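Local coordinates for galacto-N-biose/lacto-N-biose I transporter substrate-binding protein (Bifidobacterium longum, PDB 2Z8F) that binds galacto-N-biose and lacto-N-biose I, and here the longer lacto-N-tetraose, probably delivering them to an ABC transporter for uptake by the cell, at residues 134-144 / 162-171. Sequence-based numbering, arbitrary orientation.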
# COMPACT_ATOMS: atom_id res chain seq x y z
N TYR A 134 -11.27 -3.66 6.39
CA TYR A 134 -12.13 -4.76 5.95
C TYR A 134 -13.34 -4.20 5.20
O TYR A 134 -14.08 -3.39 5.75
CB TYR A 134 -12.59 -5.58 7.16
CG TYR A 134 -13.38 -6.81 6.78
CD1 TYR A 134 -12.79 -7.86 6.06
CD2 TYR A 134 -14.70 -6.96 7.18
CE1 TYR A 134 -13.53 -9.01 5.71
CE2 TYR A 134 -15.44 -8.13 6.86
CZ TYR A 134 -14.85 -9.14 6.13
OH TYR A 134 -15.58 -10.27 5.81
N PHE A 135 -13.49 -4.56 3.93
CA PHE A 135 -14.66 -4.17 3.15
C PHE A 135 -15.65 -5.34 3.20
O PHE A 135 -15.25 -6.51 3.01
CB PHE A 135 -14.33 -3.98 1.65
CG PHE A 135 -13.41 -2.80 1.31
CD1 PHE A 135 -13.04 -1.85 2.26
CD2 PHE A 135 -12.98 -2.62 -0.02
CE1 PHE A 135 -12.20 -0.79 1.91
CE2 PHE A 135 -12.18 -1.56 -0.38
CZ PHE A 135 -11.77 -0.62 0.61
N TYR A 136 -16.92 -5.05 3.39
CA TYR A 136 -17.93 -6.13 3.39
C TYR A 136 -19.29 -5.63 2.95
O TYR A 136 -19.62 -4.44 3.13
CB TYR A 136 -18.03 -6.83 4.77
CG TYR A 136 -18.65 -5.95 5.82
CD1 TYR A 136 -19.98 -6.13 6.23
CD2 TYR A 136 -17.93 -4.90 6.37
CE1 TYR A 136 -20.56 -5.29 7.18
CE2 TYR A 136 -18.50 -4.06 7.31
CZ TYR A 136 -19.80 -4.26 7.71
OH TYR A 136 -20.32 -3.38 8.64
N ASN A 137 -20.08 -6.53 2.37
CA ASN A 137 -21.46 -6.21 1.99
C ASN A 137 -22.40 -6.53 3.15
O ASN A 137 -22.71 -7.68 3.41
CB ASN A 137 -21.88 -6.93 0.71
CG ASN A 137 -23.26 -6.49 0.26
OD1 ASN A 137 -24.16 -6.37 1.07
ND2 ASN A 137 -23.43 -6.26 -1.04
N LYS A 138 -22.83 -5.47 3.83
CA LYS A 138 -23.62 -5.61 5.05
C LYS A 138 -24.95 -6.32 4.78
O LYS A 138 -25.41 -7.11 5.60
CB LYS A 138 -23.85 -4.24 5.70
CG LYS A 138 -24.66 -4.32 6.98
CD LYS A 138 -24.39 -3.16 7.91
CE LYS A 138 -25.09 -3.41 9.25
NZ LYS A 138 -24.45 -2.67 10.36
N ALA A 139 -25.57 -6.03 3.63
CA ALA A 139 -26.83 -6.68 3.25
C ALA A 139 -26.67 -8.20 3.07
O ALA A 139 -27.54 -8.97 3.50
CB ALA A 139 -27.37 -6.05 1.97
N GLU A 140 -25.58 -8.61 2.43
CA GLU A 140 -25.33 -10.03 2.20
C GLU A 140 -24.95 -10.74 3.51
O GLU A 140 -25.30 -11.90 3.71
CB GLU A 140 -24.26 -10.25 1.13
CG GLU A 140 -24.63 -9.68 -0.26
CD GLU A 140 -25.67 -10.49 -1.03
OE1 GLU A 140 -26.14 -11.55 -0.55
OE2 GLU A 140 -26.01 -10.05 -2.16
N PHE A 141 -24.24 -10.04 4.39
CA PHE A 141 -23.96 -10.58 5.72
C PHE A 141 -25.26 -10.87 6.44
O PHE A 141 -25.41 -11.91 7.07
CB PHE A 141 -23.10 -9.62 6.57
CG PHE A 141 -21.61 -9.85 6.43
CD1 PHE A 141 -21.01 -9.94 5.18
CD2 PHE A 141 -20.79 -9.95 7.56
CE1 PHE A 141 -19.65 -10.15 5.03
CE2 PHE A 141 -19.40 -10.18 7.42
CZ PHE A 141 -18.83 -10.26 6.15
N GLU A 142 -26.20 -9.93 6.37
CA GLU A 142 -27.50 -10.07 7.04
C GLU A 142 -28.28 -11.27 6.51
O GLU A 142 -28.82 -12.05 7.29
CB GLU A 142 -28.31 -8.78 6.93
CG GLU A 142 -27.64 -7.58 7.65
CD GLU A 142 -27.72 -7.65 9.18
OE1 GLU A 142 -28.67 -8.30 9.70
OE2 GLU A 142 -26.85 -7.02 9.85
N LYS A 143 -28.26 -11.46 5.19
CA LYS A 143 -28.94 -12.59 4.56
C LYS A 143 -28.40 -13.94 5.06
O LYS A 143 -29.12 -14.94 5.08
CB LYS A 143 -28.87 -12.49 3.04
CG LYS A 143 -29.78 -11.40 2.49
CD LYS A 143 -29.57 -11.11 1.00
CE LYS A 143 -30.49 -9.95 0.55
NZ LYS A 143 -30.17 -9.39 -0.80
N LEU A 144 -27.12 -13.95 5.47
CA LEU A 144 -26.46 -15.16 5.94
C LEU A 144 -26.55 -15.31 7.45
O LEU A 144 -26.08 -16.29 8.02
CB LEU A 144 -24.99 -15.20 5.51
CG LEU A 144 -24.67 -15.40 4.03
CD1 LEU A 144 -23.25 -14.97 3.74
CD2 LEU A 144 -24.91 -16.86 3.58
N THR A 162 -19.92 -20.97 6.99
CA THR A 162 -21.36 -20.76 6.74
C THR A 162 -21.55 -20.08 5.40
O THR A 162 -22.39 -20.52 4.59
CB THR A 162 -22.03 -19.92 7.86
OG1 THR A 162 -21.94 -20.63 9.10
CG2 THR A 162 -23.50 -19.69 7.54
N ALA A 163 -20.78 -19.02 5.15
CA ALA A 163 -20.87 -18.29 3.87
C ALA A 163 -20.52 -19.18 2.68
O ALA A 163 -21.20 -19.16 1.65
CB ALA A 163 -19.98 -17.04 3.89
N ALA A 164 -19.45 -19.97 2.83
CA ALA A 164 -18.93 -20.80 1.75
C ALA A 164 -19.94 -21.89 1.35
O ALA A 164 -20.07 -22.23 0.16
CB ALA A 164 -17.60 -21.42 2.16
N ALA A 165 -20.65 -22.42 2.35
CA ALA A 165 -21.68 -23.46 2.10
C ALA A 165 -22.79 -22.87 1.24
O ALA A 165 -23.50 -23.60 0.54
CB ALA A 165 -22.23 -23.96 3.41
N ALA A 166 -22.95 -21.56 1.32
CA ALA A 166 -23.93 -20.81 0.52
C ALA A 166 -23.35 -20.21 -0.76
O ALA A 166 -24.00 -19.39 -1.43
CB ALA A 166 -24.56 -19.72 1.38
N GLY A 167 -22.13 -20.61 -1.12
CA GLY A 167 -21.50 -20.06 -2.33
C GLY A 167 -21.12 -18.57 -2.25
O GLY A 167 -20.99 -17.90 -3.29
N LYS A 168 -20.93 -18.08 -1.02
CA LYS A 168 -20.48 -16.70 -0.78
C LYS A 168 -19.13 -16.77 -0.08
O LYS A 168 -18.81 -17.77 0.57
CB LYS A 168 -21.46 -15.97 0.13
CG LYS A 168 -22.87 -15.73 -0.44
CD LYS A 168 -22.83 -14.79 -1.62
CE LYS A 168 -24.21 -14.19 -1.86
NZ LYS A 168 -24.24 -13.71 -3.26
N TYR A 169 -18.33 -15.71 -0.19
CA TYR A 169 -17.00 -15.70 0.45
C TYR A 169 -16.81 -14.39 1.19
O TYR A 169 -16.97 -13.33 0.60
CB TYR A 169 -15.89 -15.98 -0.59
CG TYR A 169 -16.21 -17.27 -1.32
CD1 TYR A 169 -15.97 -18.51 -0.73
CD2 TYR A 169 -16.89 -17.25 -2.55
CE1 TYR A 169 -16.34 -19.72 -1.37
CE2 TYR A 169 -17.27 -18.45 -3.20
CZ TYR A 169 -16.99 -19.67 -2.60
OH TYR A 169 -17.35 -20.86 -3.23
N ILE A 170 -16.52 -14.48 2.49
CA ILE A 170 -16.28 -13.29 3.29
C ILE A 170 -14.77 -12.98 3.45
O ILE A 170 -14.40 -12.09 4.22
CB ILE A 170 -16.99 -13.34 4.67
CG1 ILE A 170 -16.43 -14.45 5.57
CG2 ILE A 170 -18.53 -13.50 4.47
CD1 ILE A 170 -16.90 -14.34 7.08
N MET A 171 -13.93 -13.73 2.73
CA MET A 171 -12.51 -13.42 2.66
C MET A 171 -11.97 -13.74 1.26
O MET A 171 -12.48 -14.62 0.56
CB MET A 171 -11.74 -14.21 3.75
CG MET A 171 -10.27 -13.82 3.96
SD MET A 171 -9.95 -12.05 4.13
CE MET A 171 -10.83 -11.70 5.62
O HOH W 1 -26.25 -12.42 -4.39
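Tyr134 reaches from its strand with its hydroxyl and donates a hydrogen bond to the backbone carbonyl of Ile170, OH to O 2.7 Å. The bond lies in the carbonyl plane, on a lone pair, with a C=O...OH angle of 137°, and Ile170 O sits at the edge of the Tyr134 ring, near its plane. With CG anti to the backbone N (chi1 -174°), the ring extends toward segment 162-171 and also brings CE1 to 3.8 Å from Met171 CE. A phenylalanine in its place would probably leave the carbonyl of the buried Ile170 without the tyrosine hydroxyl as donor. Next to this bond, Ile170 turns its CG2 methyl to CE1 (3.6 Å) and CZ of Phe141, while the Tyr134 hydroxyl meets the edge of the Phe141 ring; Tyr136 CD1 lies over one face of that ring.

Leu144, right after Lys143 in the chain, splits its two methyls: CD1 goes to Ala163 CB, and CD2 to Ala166 CB at 3.6 Å. Nearer the surface, Glu140 and Lys168 cross at about a right angle in a long salt bridge, OE1 to NZ 4.0 Å. A water accepts from the same NZ at 2.6 Å and donates to Glu140 OE2, while Gly242 O takes a further hydrogen bond from the ammonium.

Behind these contacts, Asn137 N-caps helix 138-143, its OD1 accepting from Glu140 N, and Gly167, with positive phi, is the C' residue of a Schellman motif closing helix 153-165. Strand 132-137, central in its antiparallel sheet, leads into a short helix packed against the C-terminal end of helix 153-165 and the segment leaving it, plain packing within a lobe of the periplasmic-binding-protein fold.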